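Amine Dehydrogenase (Pseudomonas putida, PDB 1JMX) probably serves as the beta-propeller subunit of a heme c-containing amine dehydrogenase that oxidises primary amines. Local coordinates at residues V16-N21 with I332-G337; N22-D27 with Y34-M39. All blocks are in the same frame, centred on the assembly; numbering follows the deposited sequence.

Contact 1 of 2, residues V16-N21 with I332-G337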
loop_
_atom_site.group_PDB
_atom_site.type_symbol
_atom_site.label_atom_id
_atom_site.label_comp_id
_atom_site.label_asym_id
_atom_site.label_seq_id
_atom_site.Cartn_x
_atom_site.Cartn_y
_atom_site.Cartn_z
ATOM N N VAL B 16 23.809 19.507 -1.355
ATOM C CA VAL B 16 22.918 18.364 -1.233
ATOM C C VAL B 16 22.430 18.323 0.204
ATOM O O VAL B 16 23.175 18.629 1.131
ATOM C CB VAL B 16 23.621 16.997 -1.553
ATOM C CG1 VAL B 16 23.955 16.890 -3.024
ATOM C CG2 VAL B 16 24.875 16.815 -0.711
ATOM N N THR B 17 21.159 18.010 0.389
ATOM C CA THR B 17 20.637 17.908 1.737
ATOM C C THR B 17 20.577 16.421 2.115
ATOM O O THR B 17 20.299 15.556 1.291
ATOM C CB THR B 17 19.306 18.679 1.923
ATOM O OG1 THR B 17 18.308 18.162 1.038
ATOM C CG2 THR B 17 19.525 20.166 1.627
ATOM N N ASN B 18 20.872 16.171 3.380
ATOM C CA ASN B 18 20.995 14.851 3.969
ATOM C C ASN B 18 19.932 14.722 5.044
ATOM O O ASN B 18 19.611 15.714 5.696
ATOM C CB ASN B 18 22.392 14.817 4.572
ATOM C CG ASN B 18 22.742 13.517 5.142
ATOM O OD1 ASN B 18 23.166 12.613 4.435
ATOM N ND2 ASN B 18 22.614 13.408 6.456
ATOM N N TYR B 19 19.548 13.489 5.374
ATOM C CA TYR B 19 18.463 13.296 6.328
ATOM C C TYR B 19 18.322 13.932 7.686
ATOM O O TYR B 19 17.302 14.634 7.889
ATOM C CB TYR B 19 17.958 11.865 6.440
ATOM C CG TYR B 19 16.448 11.902 6.453
ATOM C CD1 TYR B 19 15.727 11.630 5.300
ATOM C CD2 TYR B 19 15.743 12.328 7.590
ATOM C CE1 TYR B 19 14.358 11.782 5.265
ATOM C CE2 TYR B 19 14.373 12.491 7.564
ATOM C CZ TYR B 19 13.688 12.214 6.395
ATOM O OH TYR B 19 12.327 12.363 6.348
ATOM N N PRO B 20 19.260 13.687 8.645
ATOM C CA PRO B 20 19.091 14.313 9.973
ATOM C C PRO B 20 18.481 15.705 9.739
ATOM O O PRO B 20 17.273 15.892 9.917
ATOM C CB PRO B 20 20.520 14.338 10.517
ATOM C CG PRO B 20 21.120 13.132 9.913
ATOM C CD PRO B 20 20.625 13.165 8.483
ATOM N N ASN B 21 19.263 16.563 9.090
ATOM C CA ASN B 21 18.856 17.900 8.675
ATOM C C ASN B 21 20.093 18.687 8.299
ATOM O O ASN B 21 20.295 19.794 8.770
ATOM C CB ASN B 21 18.047 18.635 9.746
ATOM C CG ASN B 21 17.059 19.610 9.143
ATOM O OD1 ASN B 21 16.794 19.565 7.944
ATOM N ND2 ASN B 21 16.500 20.483 9.966
ATOM N N ILE B 332 31.184 9.589 -2.994
ATOM C CA ILE B 332 31.358 10.584 -1.949
ATOM C C ILE B 332 30.388 10.152 -0.858
ATOM O O ILE B 332 29.180 10.090 -1.083
ATOM C CB ILE B 332 30.982 12.007 -2.448
ATOM C CG1 ILE B 332 31.910 12.430 -3.592
ATOM C CG2 ILE B 332 31.049 13.018 -1.295
ATOM C CD1 ILE B 332 31.509 13.721 -4.252
ATOM N N LYS B 333 30.928 9.767 0.292
ATOM C CA LYS B 333 30.099 9.349 1.416
ATOM C C LYS B 333 29.756 10.589 2.239
ATOM O O LYS B 333 30.649 11.288 2.715
ATOM C CB LYS B 333 30.842 8.310 2.266
ATOM C CG LYS B 333 30.131 7.868 3.552
ATOM C CD LYS B 333 28.847 7.096 3.283
ATOM C CE LYS B 333 29.100 5.795 2.510
ATOM N NZ LYS B 333 27.834 5.029 2.249
ATOM N N LEU B 334 28.466 10.891 2.343
ATOM C CA LEU B 334 27.998 12.050 3.099
ATOM C C LEU B 334 27.732 11.731 4.567
ATOM O O LEU B 334 27.261 10.642 4.904
ATOM C CB LEU B 334 26.698 12.575 2.504
ATOM C CG LEU B 334 26.673 13.048 1.061
ATOM C CD1 LEU B 334 25.242 13.377 0.686
ATOM C CD2 LEU B 334 27.573 14.252 0.913
ATOM N N PRO B 335 28.056 12.671 5.468
ATOM C CA PRO B 335 27.811 12.439 6.893
ATOM C C PRO B 335 26.290 12.361 7.118
ATOM O O PRO B 335 25.527 13.073 6.461
ATOM C CB PRO B 335 28.400 13.695 7.546
ATOM C CG PRO B 335 29.512 14.058 6.632
ATOM C CD PRO B 335 28.888 13.869 5.265
ATOM N N GLY B 336 25.856 11.482 8.018
ATOM C CA GLY B 336 24.436 11.352 8.299
ATOM C C GLY B 336 23.730 10.211 7.588
ATOM O O GLY B 336 24.280 9.125 7.452
ATOM N N GLY B 337 22.514 10.463 7.116
ATOM C CA GLY B 337 21.761 9.419 6.448
ATOM C C GLY B 337 21.268 9.678 5.035
ATOM O O GLY B 337 21.944 10.300 4.217
#

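Contact 2 of 2, residues N22-D27 with Y34-M39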
loop_
_atom_site.group_PDB
_atom_site.type_symbol
_atom_site.label_atom_id
_atom_site.label_comp_id
_atom_site.label_asym_id
_atom_site.label_seq_id
_atom_site.Cartn_x
_atom_site.Cartn_y
_atom_site.Cartn_z
ATOM N N ASN B 22 20.921 18.099 7.443
ATOM C CA ASN B 22 22.161 18.739 7.018
ATOM C C ASN B 22 22.101 19.246 5.590
ATOM O O ASN B 22 21.346 18.744 4.757
ATOM C CB ASN B 22 23.353 17.766 7.060
ATOM C CG ASN B 22 23.395 16.910 8.302
ATOM O OD1 ASN B 22 23.151 17.382 9.415
ATOM N ND2 ASN B 22 23.738 15.631 8.118
ATOM N N LEU B 23 22.952 20.222 5.320
ATOM C CA LEU B 23 23.117 20.781 3.993
ATOM C C LEU B 23 24.625 20.695 3.882
ATOM O O LEU B 23 25.346 21.250 4.707
ATOM C CB LEU B 23 22.650 22.236 3.917
ATOM C CG LEU B 23 22.751 22.924 2.547
ATOM C CD1 LEU B 23 21.810 24.113 2.501
ATOM C CD2 LEU B 23 24.185 23.375 2.251
ATOM N N HIS B 24 25.100 19.925 2.918
ATOM C CA HIS B 24 26.526 19.753 2.723
ATOM C C HIS B 24 27.003 20.457 1.483
ATOM O O HIS B 24 26.292 20.532 0.485
ATOM C CB HIS B 24 26.863 18.272 2.608
ATOM C CG HIS B 24 26.417 17.465 3.781
ATOM N ND1 HIS B 24 25.347 16.601 3.725
ATOM C CD2 HIS B 24 26.885 17.404 5.049
ATOM C CE1 HIS B 24 25.177 16.042 4.909
ATOM N NE2 HIS B 24 26.096 16.514 5.730
ATOM N N VAL B 25 28.209 20.998 1.562
ATOM C CA VAL B 25 28.817 21.667 0.429
ATOM C C VAL B 25 29.905 20.717 -0.056
ATOM O O VAL B 25 30.773 20.299 0.712
ATOM C CB VAL B 25 29.439 23.027 0.816
ATOM C CG1 VAL B 25 30.020 23.699 -0.415
ATOM C CG2 VAL B 25 28.392 23.922 1.449
ATOM N N VAL B 26 29.800 20.319 -1.316
ATOM C CA VAL B 26 30.759 19.415 -1.915
ATOM C C VAL B 26 31.684 20.197 -2.831
ATOM O O VAL B 26 31.236 20.961 -3.681
ATOM C CB VAL B 26 30.053 18.288 -2.725
ATOM C CG1 VAL B 26 31.071 17.483 -3.540
ATOM C CG2 VAL B 26 29.301 17.357 -1.776
ATOM N N ASP B 27 32.979 20.075 -2.584
ATOM C CA ASP B 27 33.951 20.731 -3.421
ATOM C C ASP B 27 34.072 19.815 -4.639
ATOM O O ASP B 27 34.595 18.705 -4.545
ATOM C CB ASP B 27 35.279 20.854 -2.687
ATOM C CG ASP B 27 36.332 21.528 -3.523
ATOM O OD1 ASP B 27 37.282 20.847 -3.961
ATOM O OD2 ASP B 27 36.193 22.735 -3.767
ATOM N N TYR B 34 33.291 19.794 1.504
ATOM C CA TYR B 34 33.948 21.038 1.884
ATOM C C TYR B 34 33.525 21.479 3.284
ATOM O O TYR B 34 34.369 21.795 4.130
ATOM C CB TYR B 34 33.627 22.118 0.855
ATOM C CG TYR B 34 34.428 23.375 1.044
ATOM C CD1 TYR B 34 35.750 23.452 0.602
ATOM C CD2 TYR B 34 33.871 24.492 1.669
ATOM C CE1 TYR B 34 36.501 24.617 0.783
ATOM C CE2 TYR B 34 34.612 25.660 1.854
ATOM C CZ TYR B 34 35.924 25.713 1.407
ATOM O OH TYR B 34 36.654 26.857 1.589
ATOM N N LYS B 35 32.216 21.473 3.524
ATOM C CA LYS B 35 31.650 21.849 4.818
ATOM C C LYS B 35 30.214 21.341 4.953
ATOM O O LYS B 35 29.581 20.948 3.976
ATOM C CB LYS B 35 31.703 23.376 5.024
ATOM C CG LYS B 35 30.781 24.175 4.106
ATOM C CD LYS B 35 30.989 25.676 4.234
ATOM C CE LYS B 35 30.639 26.169 5.622
ATOM N NZ LYS B 35 30.948 27.610 5.756
ATOM N N SER B 36 29.716 21.348 6.183
ATOM C CA SER B 36 28.365 20.895 6.473
ATOM C C SER B 36 27.673 21.923 7.347
ATOM O O SER B 36 28.288 22.515 8.228
ATOM C CB SER B 36 28.399 19.548 7.207
ATOM O OG SER B 36 29.112 18.577 6.459
ATOM N N CYS B 37 26.391 22.139 7.089
ATOM C CA CYS B 37 25.601 23.089 7.853
ATOM C C CYS B 37 24.411 22.342 8.423
ATOM O O CYS B 37 23.767 21.570 7.721
ATOM C CB CYS B 37 25.055 24.217 6.958
ATOM S SG CYS B 37 26.223 25.388 6.181
ATOM N N VAL B 38 24.144 22.531 9.706
ATOM C CA VAL B 38 22.979 21.905 10.303
ATOM C C VAL B 38 21.828 22.880 10.037
ATOM O O VAL B 38 21.974 24.097 10.195
ATOM C CB VAL B 38 23.156 21.670 11.812
ATOM C CG1 VAL B 38 21.901 21.059 12.401
ATOM C CG2 VAL B 38 24.334 20.748 12.049
ATOM N N MET B 39 20.718 22.344 9.546
ATOM C CA MET B 39 19.558 23.150 9.237
ATOM C C MET B 39 18.544 23.205 10.369
ATOM O O MET B 39 18.448 22.294 11.192
ATOM C CB MET B 39 18.921 22.685 7.931
ATOM C CG MET B 39 19.796 22.976 6.735
ATOM S SD MET B 39 18.914 22.776 5.214
ATOM C CE MET B 39 18.606 21.000 5.252
#

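Contact 1 of 2, residues V16-N21 with I332-G337
Leu334 reaches Val16 with the fork of its side chain: CD1 comes to 3.7 Å from Val16 CG2 and CD2 to 4.1 Å from the same methyl. With CG anti to its own carbonyl carbon (chi1 -60°), the branched end of Leu334 is set against valine, and Leu318 packs on both residues, so apolar side chains suit this buried spot. Pro335 then turns the chain, and its carbonyl oxygen lies 3.1 Å from Asn18 CG, beside the amide group. The two segments join neighbouring blades of a beta-propeller: 332-337 leaves the outer strand 327-333 of one, while 16-21 ends strand 12-18 of the blade shared by both chain termini. Gly336 has phi 98° and psi -140°, where a side chain would jam against the preceding carbonyl oxygen; its CA lies 4.1 Å from Pro20 CG. Gly337 follows, its N 3.6 Å from Pro20 CD and its O 3.4 Å from Asn18 CG. A leucine replacing Asn18 would probably leave the backbone oxygens of Pro335 and Gly337 facing hydrocarbon. Tyr19 has its backbone beside Gly337, but its ring extends to the far side, where OH is hydrogen-bonded to an acidic side chain of another protein chain.

Contact 2 of 2, residues N22-D27 with Y34-M39
This is an antiparallel beta hairpin, strand 22-27 returning as 32-38, at the outer edge of a propeller blade; the short axes run at 165° to each other. Leu23 and Cys37 form a hydrogen-bonded pair, with Leu23 N to Cys37 O at 2.9 Å and Cys37 N to Leu23 O at 2.7 Å. Further along, Val25 N gives Lys35 O an almost straight bond of 2.8 Å (177° at the hydrogen). On the return, Val25 O takes Tyr34 N at 2.7 Å, with Lys35 N only weakly bound at 3.4 Å: Tyr34 and Lys35 together face Val25 in a classic beta bulge. Valine suits this position because one methyl serves each partner, CG1 meeting Tyr34 CB and CG2 meeting Lys35 CG at 3.6 Å. Lys35 CG is wedged between its own backbone N and carbonyl carbon (chi1 68°), which lays the start of the chain alongside Val25, while NZ travels on to the carbonyl oxygens of Pro5 and Leu72. Cys37, on the same face as Leu23 and Val25, ties the edge strand to Cys75 by a disulfide. Past the strand end, the flexible chain of Met39 crosses Leu23 at about a right angle, SD 4.0 Å from Leu23 CB, and folds its CE methyl over to Asn22 O.

Overall arrangement
Contacts 1 and 2 lie about 8 Å apart, centre to centre, and share one blade, since strands 12-18 and 22-27 are neighbours in its sheet. Two probable backbone hydrogen bonds join them: Val16 O to His24 N at 2.9 Å, and Asn21 O to Met39 N at 2.7 Å. His24 also links the pair through its ring, with CE1 packed 3.4 Å from Pro335 O. Contact 1 brings the end of strand 12-18 against the loop that leaves the preceding blade, whereas contact 2 completes the outer edge. Neither includes the heme c pocket residues, Leu116 to Tyr120, which lie in and beside the turn joining strands 105-115 and 120-122, in another sheet; no other protein chain touches contact 2, unlike contact 1.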